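Local coordinates for protein geranyltranstransferase (Methylococcus capsulatus, PDB 3TS7) that probably makes farnesyl diphosphate by magnesium-dependent head-to-tail condensation of isopentenyl diphosphate with allylic diphosphate primers, at residues 23-28 and 77-81; 40-45 and 105-111; 53-58 and 191-196; 88-92 and 116-121; 163-167 and 182-187. One frame throughout, in Å; residues are numbered along the deposited sequence.

Contact 1: 23-28 and 77-81; sequences ALDARL and CAVEF
Cys77 pushes its sulfur against the turn that begins at Ala23: SG lies 3.6 Å from Ala23 CB and 3.7 Å from Arg27 CD. With SG turned anti to its carbonyl carbon (chi1 -68°), the thiol reaches across to the other helix and also touches its backbone, 3.5 Å from Ala23 C. A small, compact side chain suits this spot between a methyl and a methylene chain. The Arg27 chain runs past the sulfur to a polar end that is engaged: NH1 donates to Ala23 O at 3.0 Å, with the carbonyl oxygen in the guanidinium plane, and NE forms a salt bridge with Asp134. The segments of helix 5-27 and helix 73-90 cross at 78° within the all-helical isoprenoid synthase fold, and shape rather than hydrogen bonding joins them. One turn on, Glu80 offers its methylenes, CB standing 4.1 Å from Leu24 CD2, and the two side chains cross at about a right angle. The Glu80 carboxylate goes elsewhere, to a salt bridge with Arg52. The Phe81 side chain then slides past Leu24 and Leu28, each running the opposite way. Its CE1 meets Leu24 CD2 at 3.5 Å and Leu28 CD2 at 3.7 Å, while Arg27 CB comes up to the ring edge, 4.0 Å from Phe81 CZ.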
# COMPACT_ATOMS: atom_id res chain seq x y z
N ALA B 23 18.86 5.62 5.97
CA ALA B 23 18.30 5.10 4.72
C ALA B 23 16.81 5.45 4.62
O ALA B 23 16.32 5.78 3.52
CB ALA B 23 18.56 3.60 4.57
N LEU B 24 16.11 5.43 5.76
CA LEU B 24 14.70 5.84 5.83
C LEU B 24 14.54 7.35 5.56
O LEU B 24 13.66 7.75 4.79
CB LEU B 24 14.06 5.48 7.18
CG LEU B 24 13.93 3.98 7.51
CD1 LEU B 24 13.84 3.76 9.02
CD2 LEU B 24 12.78 3.33 6.80
N ASP B 25 15.38 8.16 6.20
CA ASP B 25 15.44 9.61 5.99
C ASP B 25 15.69 9.95 4.51
O ASP B 25 15.01 10.83 3.95
CB ASP B 25 16.54 10.23 6.87
CG ASP B 25 16.64 11.75 6.71
OD1 ASP B 25 15.59 12.42 6.54
OD2 ASP B 25 17.77 12.27 6.74
N ALA B 26 16.62 9.24 3.88
CA ALA B 26 16.91 9.42 2.46
C ALA B 26 15.74 9.05 1.54
O ALA B 26 15.66 9.57 0.43
CB ALA B 26 18.19 8.66 2.06
N ARG B 27 14.84 8.18 2.00
CA ARG B 27 13.70 7.76 1.18
C ARG B 27 12.38 8.43 1.58
O ARG B 27 11.35 8.21 0.95
CB ARG B 27 13.55 6.22 1.19
CG ARG B 27 14.58 5.50 0.33
CD ARG B 27 14.87 4.08 0.80
NE ARG B 27 15.94 3.47 0.01
CZ ARG B 27 17.25 3.60 0.28
NH1 ARG B 27 17.65 4.29 1.33
NH2 ARG B 27 18.15 3.04 -0.51
N LEU B 28 12.40 9.24 2.63
CA LEU B 28 11.19 9.94 3.02
C LEU B 28 11.17 11.35 2.40
O LEU B 28 12.18 12.05 2.47
CB LEU B 28 11.05 10.03 4.54
CG LEU B 28 10.57 8.75 5.25
CD1 LEU B 28 10.79 8.89 6.75
CD2 LEU B 28 9.12 8.45 4.93
N CYS B 77 14.18 -0.72 4.27
CA CYS B 77 13.28 0.43 4.40
C CYS B 77 11.85 0.10 4.01
O CYS B 77 10.93 0.61 4.63
CB CYS B 77 13.74 1.60 3.54
SG CYS B 77 15.26 2.33 4.09
N ALA B 78 11.68 -0.71 2.94
CA ALA B 78 10.37 -1.11 2.42
C ALA B 78 9.58 -1.86 3.47
O ALA B 78 8.41 -1.55 3.69
CB ALA B 78 10.51 -1.97 1.16
N VAL B 79 10.22 -2.84 4.14
CA VAL B 79 9.49 -3.58 5.19
C VAL B 79 9.21 -2.71 6.40
O VAL B 79 8.17 -2.88 7.02
CB VAL B 79 10.15 -4.93 5.64
CG1 VAL B 79 10.04 -5.96 4.55
CG2 VAL B 79 11.61 -4.74 6.08
N GLU B 80 10.11 -1.78 6.71
CA GLU B 80 9.90 -0.89 7.84
C GLU B 80 8.78 0.14 7.59
O GLU B 80 8.04 0.49 8.53
CB GLU B 80 11.20 -0.18 8.25
CG GLU B 80 11.12 0.64 9.53
CD GLU B 80 10.95 -0.21 10.79
OE1 GLU B 80 11.01 0.35 11.91
OE2 GLU B 80 10.74 -1.43 10.69
N PHE B 81 8.68 0.63 6.35
CA PHE B 81 7.59 1.52 5.95
C PHE B 81 6.24 0.82 6.16
O PHE B 81 5.32 1.42 6.74
CB PHE B 81 7.72 1.97 4.48
CG PHE B 81 8.77 3.04 4.24
CD1 PHE B 81 9.21 3.88 5.27
CD2 PHE B 81 9.25 3.27 2.95
CE1 PHE B 81 10.17 4.90 5.02
CE2 PHE B 81 10.21 4.28 2.69
CZ PHE B 81 10.67 5.08 3.74

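Contact 2: 40-45 and 105-111; sequences QAMRYS and PTCHKAY
Tyr44 and Tyr111 meet edge to face, the rim of Tyr111 turned to the face of Tyr44, with ring centroids 5.7 Å apart and planes at 83°. Beyond its ring, Tyr44 OH donates a short hydrogen bond of 2.6 Å to Pro105 O. The C=O...donor angle is 128°, and the hydroxyl is tilted from the carbonyl plane. An aromatic side chain with a polar end suits this place, since it can pack against Ala110 and still grip the backbone carbonyl of Pro105. Ala110 adds its methyl, CB lying 3.6 Å from Tyr44 CZ. The Tyr111 ring is met on one face by Ala41, whose CB sits 3.9 Å above the ring centre in a CH-pi contact; a small residue lets the ring come down close to the helix. At the far end Ser45 OG packs against Cys107 CB at 3.4 Å.

Further out lie the groups that set these rings. CG of Tyr44 is anti to the backbone N (chi1 174°), which sends the ring out to Pro105, and Lys104 makes a cation-pi contact with it. A water bridges Tyr111 OH (2.8 Å) and Gln40 OE1 (2.6 Å), while Gln40 NE2 is held by Ala31 O. Thr106 and His108 both bond to Asp98 O, tying the short helix 107-110 to the loop that precedes it. This contact therefore fastens helix 36-46 to helix 107-110, with helix 73-90 touching Ser45 and Cys107, helix 113-133 touching Ala41 and His108, and Pro157 of the second subunit reaching Met42.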
# COMPACT_ATOMS: atom_id res chain seq x y z
N GLN B 40 5.69 15.58 7.28
CA GLN B 40 6.17 15.62 8.66
C GLN B 40 5.50 14.55 9.53
O GLN B 40 6.09 14.10 10.51
CB GLN B 40 5.96 17.01 9.27
CG GLN B 40 6.92 18.08 8.76
CD GLN B 40 6.36 19.48 8.91
OE1 GLN B 40 5.62 19.77 9.86
NE2 GLN B 40 6.69 20.36 7.98
N ALA B 41 4.29 14.15 9.17
CA ALA B 41 3.57 13.12 9.92
C ALA B 41 4.16 11.73 9.66
O ALA B 41 4.29 10.93 10.58
CB ALA B 41 2.09 13.14 9.56
N MET B 42 4.50 11.46 8.39
CA MET B 42 5.20 10.24 7.99
C MET B 42 6.56 10.13 8.67
O MET B 42 6.91 9.09 9.21
CB MET B 42 5.39 10.19 6.48
CG MET B 42 4.11 10.26 5.71
SD MET B 42 4.49 10.48 3.96
CE MET B 42 4.20 8.84 3.47
N ARG B 43 7.31 11.23 8.63
CA ARG B 43 8.62 11.33 9.29
C ARG B 43 8.56 11.21 10.81
O ARG B 43 9.47 10.67 11.43
CB ARG B 43 9.32 12.63 8.91
CG ARG B 43 9.93 12.57 7.53
CD ARG B 43 10.45 13.91 7.05
NE ARG B 43 11.31 13.68 5.90
CZ ARG B 43 12.62 13.46 5.99
NH1 ARG B 43 13.33 13.24 4.90
NH2 ARG B 43 13.21 13.48 7.19
N TYR B 44 7.48 11.73 11.41
CA TYR B 44 7.29 11.70 12.87
C TYR B 44 7.10 10.27 13.34
O TYR B 44 7.59 9.89 14.40
CB TYR B 44 6.06 12.53 13.23
CG TYR B 44 5.63 12.49 14.68
CD1 TYR B 44 6.10 13.45 15.59
CD2 TYR B 44 4.72 11.54 15.13
CE1 TYR B 44 5.68 13.44 16.92
CE2 TYR B 44 4.31 11.51 16.45
CZ TYR B 44 4.79 12.46 17.34
OH TYR B 44 4.37 12.43 18.65
N SER B 45 6.38 9.50 12.53
CA SER B 45 6.11 8.10 12.83
C SER B 45 7.27 7.16 12.47
O SER B 45 7.50 6.18 13.17
CB SER B 45 4.83 7.67 12.15
OG SER B 45 3.73 8.38 12.69
N PRO B 105 3.53 11.06 21.72
CA PRO B 105 2.14 10.90 21.28
C PRO B 105 2.03 10.21 19.90
O PRO B 105 2.92 10.35 19.08
CB PRO B 105 1.63 12.35 21.20
CG PRO B 105 2.49 13.09 22.20
CD PRO B 105 3.84 12.46 22.08
N THR B 106 0.96 9.44 19.69
CA THR B 106 0.75 8.73 18.41
C THR B 106 0.41 9.70 17.28
O THR B 106 0.05 10.85 17.54
CB THR B 106 -0.36 7.66 18.52
OG1 THR B 106 -1.50 8.21 19.18
CG2 THR B 106 0.13 6.43 19.28
N CYS B 107 0.52 9.23 16.03
CA CYS B 107 0.35 10.09 14.85
C CYS B 107 -0.99 10.84 14.79
O CYS B 107 -1.03 12.01 14.43
CB CYS B 107 0.56 9.28 13.57
SG CYS B 107 0.75 10.27 12.08
N HIS B 108 -2.08 10.16 15.15
CA HIS B 108 -3.41 10.79 15.19
C HIS B 108 -3.58 11.80 16.33
O HIS B 108 -4.32 12.77 16.19
CB HIS B 108 -4.53 9.75 15.20
CG HIS B 108 -4.60 8.94 16.46
ND1 HIS B 108 -5.60 9.12 17.40
CD2 HIS B 108 -3.80 7.96 16.94
CE1 HIS B 108 -5.41 8.28 18.40
NE2 HIS B 108 -4.33 7.56 18.15
N LYS B 109 -2.90 11.58 17.45
CA LYS B 109 -2.90 12.55 18.55
C LYS B 109 -2.05 13.75 18.21
O LYS B 109 -2.48 14.89 18.39
CB LYS B 109 -2.43 11.93 19.87
CG LYS B 109 -3.48 11.09 20.58
CD LYS B 109 -4.71 11.91 20.95
CE LYS B 109 -5.95 11.04 20.96
NZ LYS B 109 -7.06 11.64 21.74
N ALA B 110 -0.85 13.50 17.70
CA ALA B 110 0.14 14.53 17.39
C ALA B 110 -0.26 15.43 16.22
O ALA B 110 0.22 16.57 16.12
CB ALA B 110 1.49 13.91 17.13
N TYR B 111 -1.09 14.91 15.32
CA TYR B 111 -1.64 15.67 14.18
C TYR B 111 -3.16 15.64 14.24
O TYR B 111 -3.77 16.36 15.05
CB TYR B 111 -1.08 15.15 12.83
CG TYR B 111 0.42 15.37 12.70
CD1 TYR B 111 0.93 16.51 12.07
CD2 TYR B 111 1.33 14.46 13.26
CE1 TYR B 111 2.31 16.72 11.98
CE2 TYR B 111 2.69 14.66 13.18
CZ TYR B 111 3.18 15.79 12.54
OH TYR B 111 4.53 15.97 12.47
O HOH W 1 5.02 18.68 12.11

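Contact 3: 53-58 and 191-196; sequences MRPLLT and LIRASV. With PO4 (phosphate ion), chain E.
Helix segments 53-58 and 191-196 run roughly the same way, their axes 32° apart and 8.2 Å at closest approach, with the CA atoms of Thr58 and Ser195 only 5.1 Å from each other. Ser195 permits this closeness: its OG stands beside the backbone N (chi1 -52°), which turns it back to Leu191 O at 2.8 Å, while OG also packs 3.3 Å from Arg54 CB. Thr58 OG1 lies 2.9 Å from Ser195 O, with Arg54 O also within reach of its single proton. Leu57 CD1 meets Ile192 CG2 at 3.7 Å.

Arg54 crosses Leu191 at about a right angle, its CD 3.9 Å from Leu191 CD2, and carries the guanidinium on to a bound phosphate. NH1 donates to phosphate O4 at 2.8 Å, nearly straight at 164°; NH2 adds a weak bond to the same oxygen. A leucine in its place would probably cost the phosphate two N-H donors at O4 and this nearby positive charge. The phosphate probably came from the crystallisation liquor. Even so, an arginine steadied by apolar neighbours and aimed at an anion is consistent with a diphosphate pocket, as in related synthases whose Gly-Lys-Arg-x-Arg-Pro motif helps bind isopentenyl diphosphate.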
# COMPACT_ATOMS: atom_id res chain seq x y z
N MET B 53 13.23 -4.16 14.16
CA MET B 53 13.38 -5.61 14.16
C MET B 53 13.37 -6.16 12.73
O MET B 53 14.19 -7.02 12.38
CB MET B 53 12.25 -6.26 14.96
CG MET B 53 12.50 -7.75 15.24
SD MET B 53 11.08 -8.85 15.16
CE MET B 53 9.83 -8.02 16.13
N ARG B 54 12.44 -5.67 11.92
CA ARG B 54 12.35 -6.17 10.54
C ARG B 54 13.58 -5.84 9.66
O ARG B 54 14.05 -6.74 8.95
CB ARG B 54 11.00 -5.83 9.91
CG ARG B 54 9.86 -6.59 10.56
CD ARG B 54 8.62 -5.75 10.63
NE ARG B 54 7.65 -6.34 11.54
CZ ARG B 54 7.57 -6.05 12.83
NH1 ARG B 54 6.65 -6.65 13.57
NH2 ARG B 54 8.39 -5.17 13.38
N PRO B 55 14.08 -4.58 9.69
CA PRO B 55 15.37 -4.27 9.05
C PRO B 55 16.54 -5.08 9.58
O PRO B 55 17.39 -5.48 8.79
CB PRO B 55 15.58 -2.80 9.42
CG PRO B 55 14.21 -2.26 9.40
CD PRO B 55 13.38 -3.34 10.04
N LEU B 56 16.59 -5.30 10.89
CA LEU B 56 17.67 -6.11 11.47
C LEU B 56 17.64 -7.51 10.88
O LEU B 56 18.68 -8.02 10.47
CB LEU B 56 17.57 -6.18 12.99
CG LEU B 56 17.92 -4.93 13.78
CD1 LEU B 56 17.54 -5.11 15.24
CD2 LEU B 56 19.38 -4.58 13.63
N LEU B 57 16.45 -8.10 10.80
CA LEU B 57 16.28 -9.37 10.11
C LEU B 57 16.74 -9.32 8.66
O LEU B 57 17.40 -10.24 8.20
CB LEU B 57 14.84 -9.85 10.17
CG LEU B 57 14.44 -10.37 11.55
CD1 LEU B 57 12.92 -10.50 11.62
CD2 LEU B 57 15.12 -11.71 11.82
N THR B 58 16.40 -8.25 7.93
CA THR B 58 16.87 -8.12 6.55
C THR B 58 18.42 -8.03 6.48
O THR B 58 19.05 -8.79 5.74
CB THR B 58 16.23 -6.91 5.84
OG1 THR B 58 14.80 -7.06 5.86
CG2 THR B 58 16.68 -6.85 4.38
N LEU B 191 5.00 -10.50 7.64
CA LEU B 191 5.92 -9.39 7.37
C LEU B 191 7.33 -9.68 7.88
O LEU B 191 8.31 -9.20 7.32
CB LEU B 191 5.40 -8.06 7.95
CG LEU B 191 6.10 -6.77 7.47
CD1 LEU B 191 6.00 -6.63 5.95
CD2 LEU B 191 5.58 -5.53 8.19
N ILE B 192 7.43 -10.47 8.95
CA ILE B 192 8.74 -10.90 9.47
C ILE B 192 9.40 -11.84 8.48
O ILE B 192 10.58 -11.68 8.15
CB ILE B 192 8.60 -11.54 10.89
CG1 ILE B 192 8.44 -10.44 11.93
CG2 ILE B 192 9.81 -12.41 11.23
CD1 ILE B 192 7.77 -10.92 13.21
N ARG B 193 8.65 -12.81 7.97
CA ARG B 193 9.15 -13.71 6.95
C ARG B 193 9.48 -12.97 5.67
O ARG B 193 10.43 -13.34 4.98
CB ARG B 193 8.15 -14.82 6.65
CG ARG B 193 7.92 -15.76 7.87
CD ARG B 193 6.63 -16.49 7.75
NE ARG B 193 6.72 -17.61 6.82
CZ ARG B 193 5.79 -18.54 6.68
NH1 ARG B 193 5.97 -19.53 5.83
NH2 ARG B 193 4.67 -18.49 7.41
N ALA B 194 8.71 -11.92 5.36
CA ALA B 194 9.02 -11.11 4.15
C ALA B 194 10.37 -10.47 4.31
O ALA B 194 11.12 -10.42 3.35
CB ALA B 194 7.94 -10.01 3.92
N SER B 195 10.67 -9.98 5.50
CA SER B 195 11.95 -9.29 5.74
C SER B 195 13.15 -10.19 5.44
O SER B 195 14.19 -9.73 4.93
CB SER B 195 12.03 -8.81 7.18
OG SER B 195 10.87 -8.07 7.47
N VAL B 196 12.98 -11.48 5.72
CA VAL B 196 14.01 -12.46 5.50
C VAL B 196 14.06 -12.87 4.04
O VAL B 196 15.15 -12.96 3.46
CB VAL B 196 13.81 -13.69 6.47
CG1 VAL B 196 14.65 -14.88 6.05
CG2 VAL B 196 14.15 -13.26 7.87
P PO4 E . 7.62 -4.97 17.19
O1 PO4 E . 6.92 -3.63 17.10
O2 PO4 E . 9.08 -4.83 16.82
O3 PO4 E . 7.54 -5.49 18.60
O4 PO4 E . 6.94 -5.93 16.24

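Contact 4: 88-92 and 116-121; sequences IHDDL and AILAGD
His89 enters helix 113-133 as a knob into the hole formed by Ala116, Ile117, Gly120 and Asp121. Its CG is anti to the carbonyl carbon (chi1 -73°), which carries the ring to Ile117, where NE2 donates to Ile117 O at 2.8 Å, on a lone pair and at an N-H...O angle of 154°. Asp121 N donates to that oxygen too. At another point of the ring edge, His89 CE1 lies 3.1 Å from Asp121 OD1, the ring and carboxylate planes 82° apart. Gly120 is what admits the ring: a CB there would fall 2.2 Å from His89 NE2.

Apolar contacts flank this bond. Ile88 CG2 rests 3.8 Å from Ala116 CB. Leu92 reaches Ile117 CG1 with CD1 (3.8 Å) and Ala116 CB with CD2 (4.0 Å), branched side chains packing around a small one.

Between His89 and Leu92 stand Asp90 and Asp91, which with Asp96 match the first aspartate-rich motif of this family, so the contact lies at its start. His89 ND1 bonds to Asp121 OD2 of the second subunit, and the reverse pair also forms. The Asp121 OD1 atoms of the two subunits come close, and a doubly bonded, probably protonated His89 may offset their charge.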
# COMPACT_ATOMS: atom_id res chain seq x y z
N ILE B 88 0.42 3.11 12.57
CA ILE B 88 -0.36 4.37 12.50
C ILE B 88 -1.86 4.08 12.43
O ILE B 88 -2.63 4.63 13.21
CB ILE B 88 0.08 5.24 11.30
CG1 ILE B 88 1.50 5.77 11.49
CG2 ILE B 88 -0.89 6.42 11.09
CD1 ILE B 88 2.07 6.42 10.21
N HIS B 89 -2.25 3.18 11.52
CA HIS B 89 -3.65 2.82 11.34
C HIS B 89 -4.19 2.02 12.52
O HIS B 89 -5.32 2.29 12.97
CB HIS B 89 -3.87 2.08 10.01
CG HIS B 89 -3.79 2.97 8.80
ND1 HIS B 89 -4.19 2.56 7.55
CD2 HIS B 89 -3.36 4.25 8.65
CE1 HIS B 89 -4.00 3.54 6.68
NE2 HIS B 89 -3.50 4.58 7.33
N ASP B 90 -3.39 1.08 13.03
CA ASP B 90 -3.80 0.28 14.19
C ASP B 90 -4.02 1.12 15.45
O ASP B 90 -4.95 0.85 16.20
CB ASP B 90 -2.79 -0.84 14.49
CG ASP B 90 -2.88 -1.98 13.48
OD1 ASP B 90 -2.06 -2.91 13.59
OD2 ASP B 90 -3.75 -1.94 12.58
N ASP B 91 -3.20 2.15 15.64
CA ASP B 91 -3.36 3.11 16.74
C ASP B 91 -4.62 4.00 16.68
O ASP B 91 -4.94 4.68 17.65
CB ASP B 91 -2.13 4.01 16.87
CG ASP B 91 -0.86 3.24 17.23
OD1 ASP B 91 0.23 3.83 17.09
OD2 ASP B 91 -0.94 2.05 17.63
N LEU B 92 -5.33 3.99 15.55
CA LEU B 92 -6.53 4.83 15.40
C LEU B 92 -7.67 4.40 16.34
O LEU B 92 -7.82 3.20 16.62
CB LEU B 92 -7.03 4.84 13.96
CG LEU B 92 -6.20 5.59 12.91
CD1 LEU B 92 -6.77 5.26 11.56
CD2 LEU B 92 -6.20 7.09 13.13
N ALA B 116 -3.25 11.08 9.90
CA ALA B 116 -2.79 9.73 10.23
C ALA B 116 -3.21 8.70 9.19
O ALA B 116 -2.37 7.91 8.74
CB ALA B 116 -3.29 9.32 11.62
N ILE B 117 -4.48 8.74 8.78
CA ILE B 117 -4.98 7.86 7.74
C ILE B 117 -4.12 8.00 6.47
O ILE B 117 -3.61 7.00 5.95
CB ILE B 117 -6.47 8.10 7.42
CG1 ILE B 117 -7.35 7.62 8.58
CG2 ILE B 117 -6.89 7.36 6.17
CD1 ILE B 117 -8.72 8.31 8.66
N LEU B 118 -3.89 9.24 6.05
CA LEU B 118 -3.10 9.55 4.86
C LEU B 118 -1.61 9.23 4.97
O LEU B 118 -1.01 8.78 3.99
CB LEU B 118 -3.30 11.01 4.43
CG LEU B 118 -4.71 11.38 3.98
CD1 LEU B 118 -4.79 12.89 3.74
CD2 LEU B 118 -5.21 10.57 2.77
N ALA B 119 -1.00 9.49 6.12
CA ALA B 119 0.42 9.16 6.31
C ALA B 119 0.63 7.65 6.19
O ALA B 119 1.61 7.23 5.59
CB ALA B 119 0.93 9.67 7.63
N GLY B 120 -0.30 6.86 6.73
CA GLY B 120 -0.25 5.40 6.62
C GLY B 120 -0.45 4.95 5.19
O GLY B 120 0.30 4.11 4.68
N ASP B 121 -1.46 5.51 4.53
CA ASP B 121 -1.68 5.28 3.12
C ASP B 121 -0.47 5.62 2.25
O ASP B 121 -0.10 4.85 1.38
CB ASP B 121 -2.91 6.06 2.66
CG ASP B 121 -4.18 5.48 3.17
OD1 ASP B 121 -4.15 4.32 3.68
OD2 ASP B 121 -5.22 6.16 3.06

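Contact 5: 163-167 and 182-187; sequences GQAID and NMHIRK
Lys187 reaches over helix 160-168, and in one of its two conformers NZ donates to Gln164 OE1 at 2.8 Å, approaching from above the amide's carbonyl plane. The bond is therefore only as certain as that conformer. A bend of the Gln164 chain at chi2 (65°) brings the amide alongside the lysine. Lys187 NZ also lies 4.2 Å from Asp167 OD2, attracted but beyond a salt bridge. Gln164 NE2 bonds weakly to Asp96 of the first aspartate-rich motif. An alanine in place of Gln164 would probably cost Lys187 NZ this acceptor and Asp96 its weak amide partner, leaving the ammonium less fixed. Arg186 NE donates to Asn182 OD1 at 2.9 Å, the oxygen in the guanidinium plane, which helps fix its rotation.

Apolar contact comes from Ile166 and Met183, which slide past each other in opposite directions; Ile166 CG2 to Met183 CG, at 3.5 Å, is tight. Ile166 CD1 rests on Arg186 CD (3.7 Å). Separately, the Met183 thioether methyl packs on the Asp167 side chain.

Backbone meets backbone at Gly163, whose CA is 3.8 Å from Lys187 CA; a CB on it would clash with Lys187 N. The segments run roughly antiparallel, their axes at 143°. Helix 208-237 packs against His184 and Ile185, whereas Met34 and Leu118 of the second subunit touch Ile166 and Gln164.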
# COMPACT_ATOMS: atom_id res chain seq x y z
N GLY B 163 -4.77 -10.42 9.04
CA GLY B 163 -4.46 -10.84 10.40
C GLY B 163 -5.00 -9.87 11.43
O GLY B 163 -5.44 -10.28 12.52
N GLN B 164 -4.98 -8.59 11.10
CA GLN B 164 -5.55 -7.58 11.97
C GLN B 164 -7.08 -7.72 12.02
O GLN B 164 -7.67 -7.62 13.10
CB GLN B 164 -5.09 -6.16 11.60
CG GLN B 164 -5.79 -5.00 12.34
CD GLN B 164 -5.56 -4.94 13.85
OE1 GLN B 164 -4.99 -5.84 14.46
NE2 GLN B 164 -6.02 -3.85 14.45
N ALA B 165 -7.69 -8.01 10.86
CA ALA B 165 -9.13 -8.31 10.77
C ALA B 165 -9.52 -9.53 11.62
O ALA B 165 -10.54 -9.49 12.32
CB ALA B 165 -9.57 -8.52 9.33
N ILE B 166 -8.72 -10.59 11.56
CA ILE B 166 -8.96 -11.79 12.38
C ILE B 166 -8.83 -11.47 13.88
O ILE B 166 -9.66 -11.90 14.69
CB ILE B 166 -8.07 -12.96 11.93
CG1 ILE B 166 -8.46 -13.38 10.51
CG2 ILE B 166 -8.20 -14.18 12.89
CD1 ILE B 166 -7.47 -14.31 9.86
N ASP B 167 -7.83 -10.67 14.23
CA ASP B 167 -7.60 -10.20 15.59
C ASP B 167 -8.78 -9.39 16.18
O ASP B 167 -9.15 -9.57 17.35
CB ASP B 167 -6.31 -9.38 15.63
CG ASP B 167 -5.73 -9.24 17.02
OD1 ASP B 167 -6.29 -9.78 17.99
OD2 ASP B 167 -4.69 -8.57 17.14
N ASN B 182 -2.59 -19.17 13.72
CA ASN B 182 -2.91 -18.68 12.37
C ASN B 182 -3.07 -17.16 12.27
O ASN B 182 -2.61 -16.53 11.31
CB ASN B 182 -4.17 -19.35 11.83
CG ASN B 182 -4.70 -18.68 10.55
OD1 ASN B 182 -4.17 -18.90 9.47
ND2 ASN B 182 -5.74 -17.87 10.69
N MET B 183 -3.74 -16.61 13.27
CA MET B 183 -3.91 -15.20 13.42
C MET B 183 -2.57 -14.48 13.56
O MET B 183 -2.33 -13.47 12.89
CB MET B 183 -4.73 -14.97 14.67
CG MET B 183 -5.31 -13.62 14.78
SD MET B 183 -4.90 -12.97 16.36
CE MET B 183 -3.58 -11.96 15.83
N HIS B 184 -1.71 -14.99 14.44
CA HIS B 184 -0.39 -14.39 14.66
C HIS B 184 0.55 -14.51 13.46
O HIS B 184 1.31 -13.57 13.17
CB HIS B 184 0.28 -14.95 15.91
CG HIS B 184 -0.22 -14.37 17.19
ND1 HIS B 184 -0.18 -13.01 17.45
CD2 HIS B 184 -0.76 -14.95 18.29
CE1 HIS B 184 -0.67 -12.78 18.66
NE2 HIS B 184 -1.03 -13.94 19.19
N ILE B 185 0.47 -15.65 12.77
CA ILE B 185 1.22 -15.94 11.53
C ILE B 185 0.85 -14.92 10.44
O ILE B 185 1.73 -14.40 9.74
CB ILE B 185 0.97 -17.40 11.07
CG1 ILE B 185 1.76 -18.38 11.94
CG2 ILE B 185 1.40 -17.66 9.61
CD1 ILE B 185 1.22 -19.84 11.92
N ARG B 186 -0.44 -14.60 10.34
CA ARG B 186 -0.88 -13.63 9.35
C ARG B 186 -0.57 -12.19 9.77
O ARG B 186 0.07 -11.45 8.99
CB ARG B 186 -2.37 -13.82 9.02
CG ARG B 186 -2.70 -15.09 8.26
CD ARG B 186 -4.17 -15.43 8.53
NE ARG B 186 -4.65 -16.58 7.76
CZ ARG B 186 -5.27 -16.49 6.59
NH1 ARG B 186 -5.49 -15.31 6.01
NH2 ARG B 186 -5.67 -17.61 5.99
N LYS B 187 -0.97 -11.82 10.99
CA LYS B 187 -0.85 -10.44 11.49
C LYS B 187 0.59 -9.94 11.61
O LYS B 187 0.87 -8.77 11.33
CB LYS B 187 -1.56 -10.28 12.85
CG LYS B 187 -1.34 -8.92 13.55
CD LYS B 187 -2.48 -8.54 14.49
CE LYS B 187 -2.07 -7.38 15.41
NZ LYS B 187 -2.24 -6.04 14.78

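Overall arrangement
Contacts 1 and 4 both use helix 73-90, their centres about 17 Å apart, and contact 2 lies about 9 Å from contact 4 between centres, touching it through His108 and Asp91. Asp25 OD1 and Arg43 NH2, 2.7 Å apart, join contact 1 to contact 2. Contacts 1 and 3, centres about 13 Å apart, touch through Glu80 and Pro55 and through Val79 and Ser195. Contacts 3 and 5 share helix 177-201, centres about 17 Å apart. Across the probable active site, Asp90 OD1 and Lys187 NZ form a long, weak ion pair of 3.4 Å, while the phosphate at contact 3 probably marks a neighbouring diphosphate pocket. Contacts 2, 4 and 5 reach the second subunit.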